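Local coordinates for protein 4-aminobutyrate transaminase (PDB 6WOP) that probably catalyses the pyridoxal 5'-phosphate-dependent transfer of an amino group from 4-aminobutyrate to 2-oxoglutarate, at residues Phe74-Tyr79 with Gly296-Gly301; Ala330-Thr335 with Ser355-Glu360; Leu382-Gly385 with Ile391-Leu394. All blocks are in the same frame, centred on the assembly; numbering follows the deposited sequence.

Contact 1. Residues Phe74-Tyr79 with Gly296-Gly301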
# COMPACT_ATOMS: atom_id res chain seq x y z
N PHE A 74 36.43 11.41 20.65
CA PHE A 74 35.77 10.21 20.14
C PHE A 74 35.00 10.60 18.89
O PHE A 74 34.59 11.75 18.74
CB PHE A 74 34.83 9.55 21.18
CG PHE A 74 33.76 10.46 21.72
CD1 PHE A 74 34.03 11.31 22.77
CD2 PHE A 74 32.49 10.48 21.15
CE1 PHE A 74 33.08 12.15 23.26
CE2 PHE A 74 31.50 11.32 21.67
CZ PHE A 74 31.81 12.16 22.69
N THR A 75 34.83 9.63 17.98
CA THR A 75 34.09 9.90 16.77
C THR A 75 32.76 9.19 16.72
O THR A 75 31.92 9.59 15.91
CB THR A 75 34.87 9.46 15.52
OG1 THR A 75 34.77 8.04 15.37
CG2 THR A 75 36.37 9.81 15.62
N HIS A 76 32.52 8.21 17.56
CA HIS A 76 31.28 7.44 17.47
C HIS A 76 31.12 6.60 18.74
O HIS A 76 32.02 5.80 19.07
CB HIS A 76 31.26 6.49 16.26
CG HIS A 76 30.08 5.56 16.29
ND1 HIS A 76 28.82 5.92 15.85
CD2 HIS A 76 29.99 4.28 16.74
CE1 HIS A 76 28.01 4.88 16.01
NE2 HIS A 76 28.69 3.88 16.54
N THR A 77 30.00 6.79 19.46
CA THR A 77 29.61 5.87 20.53
C THR A 77 28.31 5.14 20.27
O THR A 77 28.05 4.15 20.98
CB THR A 77 29.46 6.62 21.86
OG1 THR A 77 28.39 7.58 21.77
CG2 THR A 77 30.76 7.34 22.26
N ALA A 78 27.49 5.60 19.30
CA ALA A 78 26.06 5.33 19.16
C ALA A 78 25.35 6.02 20.31
O ALA A 78 25.41 5.55 21.45
CB ALA A 78 25.74 3.82 19.14
N TYR A 79 24.77 7.19 20.02
CA TYR A 79 24.18 7.99 21.09
C TYR A 79 23.18 7.17 21.92
O TYR A 79 23.07 7.35 23.13
CB TYR A 79 23.51 9.20 20.48
CG TYR A 79 22.74 10.08 21.47
CD1 TYR A 79 23.39 11.06 22.22
CD2 TYR A 79 21.37 9.94 21.61
CE1 TYR A 79 22.69 11.87 23.12
CE2 TYR A 79 20.62 10.75 22.51
CZ TYR A 79 21.32 11.70 23.26
OH TYR A 79 20.63 12.49 24.15
N GLY A 296 15.70 6.59 16.44
CA GLY A 296 17.11 6.42 16.78
C GLY A 296 17.91 6.20 15.51
O GLY A 296 17.49 6.59 14.44
N GLY A 297 19.02 5.48 15.66
CA GLY A 297 19.85 5.30 14.48
C GLY A 297 21.34 5.29 14.80
O GLY A 297 21.80 6.06 15.63
N THR A 298 22.07 4.41 14.12
CA THR A 298 23.48 4.13 14.44
C THR A 298 24.34 5.38 14.29
O THR A 298 25.08 5.77 15.21
CB THR A 298 24.00 3.02 13.50
OG1 THR A 298 23.30 1.81 13.75
CG2 THR A 298 25.51 2.75 13.78
N TYR A 299 24.28 6.01 13.13
CA TYR A 299 25.09 7.20 12.89
C TYR A 299 24.43 8.49 13.34
O TYR A 299 25.02 9.56 13.19
CB TYR A 299 25.41 7.34 11.41
CG TYR A 299 26.36 6.29 10.83
CD1 TYR A 299 27.53 5.87 11.53
CD2 TYR A 299 26.14 5.81 9.55
CE1 TYR A 299 28.41 4.89 10.92
CE2 TYR A 299 26.97 4.83 8.95
CZ TYR A 299 28.08 4.38 9.63
OH TYR A 299 28.86 3.45 8.98
N ALA A 300 23.21 8.45 13.85
CA ALA A 300 22.48 9.66 14.16
C ALA A 300 23.28 10.59 15.10
O ALA A 300 23.82 10.13 16.10
CB ALA A 300 21.16 9.27 14.86
N GLY A 301 23.30 11.89 14.80
CA GLY A 301 23.92 12.86 15.70
C GLY A 301 25.39 12.56 15.89
O GLY A 301 25.89 12.55 17.02
O HOH W 1 24.07 7.83 17.25
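His76 meets Thr298 with the edge of its imidazole. CE1 comes within 3.2 Å of the carbonyl O of Thr298, and that oxygen lies in the plane of the ring. The torsion explains the reach: CG is anti to the backbone N (chi1 172°), which carries the ring across to the Gly296-Gly301 loop although the side chain sets out alongside it. CE1 also touches Thr298 CG2 at 4.0 Å. Ala78 N of the same segment lies 3.4 Å above one face of the His76 ring, offset toward the rim. The ring's NE2 bonds to Gly50 O of the second subunit, so the imidazole spans three pieces of chain.

Thr298 divides its branches. CG2 faces His76, while OG1 sits beside its own backbone N (chi1 -64°) and bonds to Lys269 NZ of the second subunit. A water joins the backbones of the two loops: Tyr79 N donates to it at 2.9 Å, and it lies 2.6 Å from Ala300 O and 3.1 Å from Thr298 O, both within reach of its protons, though other acceptors nearby compete for them. Tyr79 sends its own ring away, to stack on Tyr87.

The backbone N atoms of Thr298 and Tyr299 bind a tartrate, probably from the crystallisation liquor; it may mark the phosphate pocket, as in class-III relatives where a threonine loop from one subunit helps hold the partner's cofactor phosphate. Between the segments the link is thus a C-H edge, probably polarised by the imidazole, and one bridging water; bonds to the second subunit add to the hold.

Contact 2. Residues Ala330-Thr335 with Ser355-Glu360; sequences AELVAT and SMVAVE
Ser355 OG is gripped by two oxygens, the carbonyl O of Ala325 and the hydroxyl of Tyr395. Ala325 belongs to helix 321-342, which also carries Ala330-Thr335, so this one hydroxyl ties the residue just before the strand to the helix that packs on it. Two residues on, the contact turns entirely apolar. Val357 points at the helix, and Leu332 points back at it. Leu332 CD2 lies 3.7 Å from both CB and CG1 of Val357 and stays within 4.2 Å of Val357 CG2, so a single methyl rides over the whole fork of the valine. The two side chains run past each other in opposite directions. Val357 turns CG1 anti to its backbone N (chi1 -178°), and this branch does double duty, since it also meets Val333 CG2 at 3.9 Å. That branch of Val333 lies beside its own backbone N, while CG1 lies anti to the backbone N, beside the carbonyl carbon.

Round the trio, Ala352 of strand 347-353 touches both valines, Phe404 and Leu408 of helix 401-416 touch Leu332, and the backbone of Val357 bonds to Phe393 in the next strand. The methyl contacts themselves have no preferred direction, so they supply close fit and burial; the orientation of the strand against the helix is more likely set by the bonds of Ser355 and of the sheet.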
# COMPACT_ATOMS: atom_id res chain seq x y z
N ALA A 330 21.12 40.42 -2.76
CA ALA A 330 20.71 41.65 -3.40
C ALA A 330 21.60 41.95 -4.60
O ALA A 330 21.11 42.38 -5.66
CB ALA A 330 20.71 42.81 -2.39
N GLU A 331 22.92 41.73 -4.45
CA GLU A 331 23.88 42.04 -5.50
C GLU A 331 23.74 41.09 -6.67
O GLU A 331 23.81 41.50 -7.85
CB GLU A 331 25.31 42.00 -4.95
CG GLU A 331 26.33 42.37 -6.01
CD GLU A 331 27.75 42.51 -5.51
OE1 GLU A 331 28.62 42.83 -6.35
OE2 GLU A 331 28.00 42.32 -4.30
N LEU A 332 23.54 39.79 -6.37
CA LEU A 332 23.24 38.85 -7.44
C LEU A 332 21.92 39.20 -8.14
O LEU A 332 21.83 39.07 -9.37
CB LEU A 332 23.21 37.42 -6.89
CG LEU A 332 22.58 36.34 -7.80
CD1 LEU A 332 23.25 36.24 -9.13
CD2 LEU A 332 22.66 34.95 -7.11
N VAL A 333 20.88 39.61 -7.41
CA VAL A 333 19.62 39.91 -8.09
C VAL A 333 19.79 41.10 -9.04
O VAL A 333 19.32 41.08 -10.18
CB VAL A 333 18.48 40.13 -7.06
CG1 VAL A 333 17.28 40.82 -7.68
CG2 VAL A 333 17.97 38.78 -6.54
N ALA A 334 20.51 42.15 -8.61
CA ALA A 334 20.72 43.28 -9.51
C ALA A 334 21.46 42.85 -10.77
O ALA A 334 21.23 43.40 -11.85
CB ALA A 334 21.48 44.39 -8.80
N THR A 335 22.44 41.93 -10.64
CA THR A 335 23.12 41.39 -11.82
C THR A 335 22.16 40.63 -12.73
O THR A 335 22.21 40.77 -13.96
CB THR A 335 24.26 40.49 -11.36
OG1 THR A 335 25.34 41.31 -10.94
CG2 THR A 335 24.82 39.66 -12.47
N SER A 355 19.76 34.70 0.09
CA SER A 355 20.64 34.19 -0.96
C SER A 355 20.22 32.80 -1.40
O SER A 355 21.01 32.09 -2.00
CB SER A 355 22.12 34.20 -0.50
OG SER A 355 22.71 35.50 -0.71
N MET A 356 18.91 32.53 -1.30
CA MET A 356 18.29 31.46 -2.07
C MET A 356 17.73 32.15 -3.31
O MET A 356 16.58 32.63 -3.32
CB MET A 356 17.21 30.75 -1.25
CG MET A 356 17.31 29.28 -1.35
SD MET A 356 16.26 28.44 -0.22
CE MET A 356 16.22 26.89 -1.07
N VAL A 357 18.57 32.23 -4.36
CA VAL A 357 18.30 32.99 -5.59
C VAL A 357 18.41 32.06 -6.79
O VAL A 357 19.33 31.23 -6.86
CB VAL A 357 19.29 34.17 -5.78
CG1 VAL A 357 18.92 35.00 -7.09
CG2 VAL A 357 19.31 35.06 -4.58
N ALA A 358 17.52 32.26 -7.77
CA ALA A 358 17.54 31.48 -9.00
C ALA A 358 17.12 32.35 -10.17
O ALA A 358 16.31 33.27 -10.01
CB ALA A 358 16.60 30.28 -8.92
N VAL A 359 17.59 32.00 -11.37
CA VAL A 359 17.15 32.62 -12.61
C VAL A 359 16.57 31.54 -13.53
O VAL A 359 17.16 30.46 -13.68
CB VAL A 359 18.28 33.39 -13.31
CG1 VAL A 359 19.38 32.46 -13.80
CG2 VAL A 359 17.70 34.25 -14.45
N GLU A 360 15.39 31.77 -14.07
CA GLU A 360 14.76 30.81 -14.97
C GLU A 360 14.92 31.30 -16.40
O GLU A 360 14.73 32.50 -16.69
CB GLU A 360 13.28 30.57 -14.68
CG GLU A 360 12.65 29.50 -15.62
CD GLU A 360 11.37 28.95 -15.05
OE1 GLU A 360 10.55 28.35 -15.78
OE2 GLU A 360 11.19 29.16 -13.85

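Contact 3. Residues Leu382-Gly385 with Ile391-Leu394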
# COMPACT_ATOMS: atom_id res chain seq x y z
N LEU A 382 24.91 25.22 -10.70
CA LEU A 382 23.89 24.16 -10.71
C LEU A 382 22.60 24.58 -11.41
O LEU A 382 22.17 25.74 -11.30
CB LEU A 382 23.52 23.76 -9.29
CG LEU A 382 24.68 23.34 -8.36
CD1 LEU A 382 24.09 23.19 -6.98
CD2 LEU A 382 25.31 22.03 -8.85
N THR A 383 21.93 23.61 -12.04
CA THR A 383 20.58 23.81 -12.57
C THR A 383 19.53 23.07 -11.73
O THR A 383 19.83 22.32 -10.80
CB THR A 383 20.46 23.37 -14.03
OG1 THR A 383 20.78 21.97 -14.14
CG2 THR A 383 21.38 24.24 -14.94
N CYS A 384 18.26 23.33 -12.03
CA CYS A 384 17.18 22.79 -11.24
C CYS A 384 15.95 22.87 -12.10
O CYS A 384 16.05 23.16 -13.30
CB CYS A 384 16.95 23.57 -9.95
SG CYS A 384 17.08 25.40 -10.09
N GLY A 385 14.83 22.48 -11.49
CA GLY A 385 13.54 22.79 -12.07
C GLY A 385 12.99 21.62 -12.84
O GLY A 385 13.74 20.78 -13.37
N ILE A 391 18.72 28.11 -13.25
CA ILE A 391 20.04 28.10 -12.60
C ILE A 391 19.83 28.60 -11.18
O ILE A 391 19.29 29.68 -10.98
CB ILE A 391 21.03 29.01 -13.34
CG1 ILE A 391 21.25 28.50 -14.76
CG2 ILE A 391 22.37 29.18 -12.53
CD1 ILE A 391 21.88 29.55 -15.65
N ARG A 392 20.27 27.82 -10.20
CA ARG A 392 20.07 28.21 -8.81
C ARG A 392 21.43 28.53 -8.23
O ARG A 392 22.43 27.98 -8.67
CB ARG A 392 19.40 27.09 -8.00
CG ARG A 392 20.21 25.78 -8.07
CD ARG A 392 19.59 24.74 -7.15
NE ARG A 392 19.89 23.38 -7.58
CZ ARG A 392 19.67 22.29 -6.85
NH1 ARG A 392 19.18 22.41 -5.63
NH2 ARG A 392 19.95 21.09 -7.33
N PHE A 393 21.47 29.47 -7.27
CA PHE A 393 22.75 29.95 -6.73
C PHE A 393 22.87 29.58 -5.26
O PHE A 393 22.04 30.00 -4.44
CB PHE A 393 22.86 31.47 -6.94
CG PHE A 393 22.82 31.84 -8.37
CD1 PHE A 393 24.00 31.84 -9.12
CD2 PHE A 393 21.60 32.12 -9.00
CE1 PHE A 393 23.98 32.12 -10.49
CE2 PHE A 393 21.57 32.39 -10.37
CZ PHE A 393 22.78 32.39 -11.11
N LEU A 394 23.91 28.80 -4.94
CA LEU A 394 24.14 28.26 -3.60
C LEU A 394 25.58 28.48 -3.13
O LEU A 394 26.15 27.62 -2.40
CB LEU A 394 23.82 26.77 -3.60
CG LEU A 394 22.31 26.58 -3.71
CD1 LEU A 394 22.00 25.06 -4.06
CD2 LEU A 394 21.67 27.02 -2.41
O HOH W 2 24.85 27.55 -9.20
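Cys384 and Arg392 make the tight part of this contact. SG of Cys384 presses on the aliphatic start of the arginine, 3.6 Å from Arg392 CB and 3.7 Å from Arg392 CG. Arg392 CG stands between its backbone N and carbonyl carbon (chi1 56°), and the chain then extends straight to NE, laying the arginine across the neighbouring strand. NE makes a weak bond to Thr383 O at 3.4 Å, near the guanidinium plane, while Leu382 CD1 lies over one guanidinium face. NH2 goes on to a salt bridge with Glu212. In the backbone, Arg392 N donates to Leu382 O at 3.0 Å, and Ile391 CA adds a C-H...O contact to the same oxygen.

The rest is looser. On the far face Thr383 CG2 reaches Ile391 CG1 only at 4.3 Å, with Thr383 partly exposed. The short strand axes run 121° apart, far from a straight antiparallel pair, and between Leu382 N and Arg392 O a water takes the place of a direct bond.

This is a twisted beta hairpin in the sheet of the smaller domain, and its arginine paired with a glutamate is consistent with the substrate-binding site of 4-aminobutyrate aminotransferases.

Overall arrangement
All three contacts are largely buried, but in different surroundings. Contact 1 lies far out, about 23 Å from the centre of the chain, where a second subunit supplies much of its cover. Contacts 2 and 3 adjoin, their centres about 11 Å apart, and of their residues only Leu382 reaches the second subunit. They share a sheet: Val357 O and Phe393 N, 2.8 Å apart, probably bond strands 356-361 and 390-393 together. The chemistry follows place. Helix against sheet in contact 2 uses methyl groups, the hairpin of contact 3 adds backbone bonds and an arginine, and the loops of contact 1 rely on a bridging water and a ring edge.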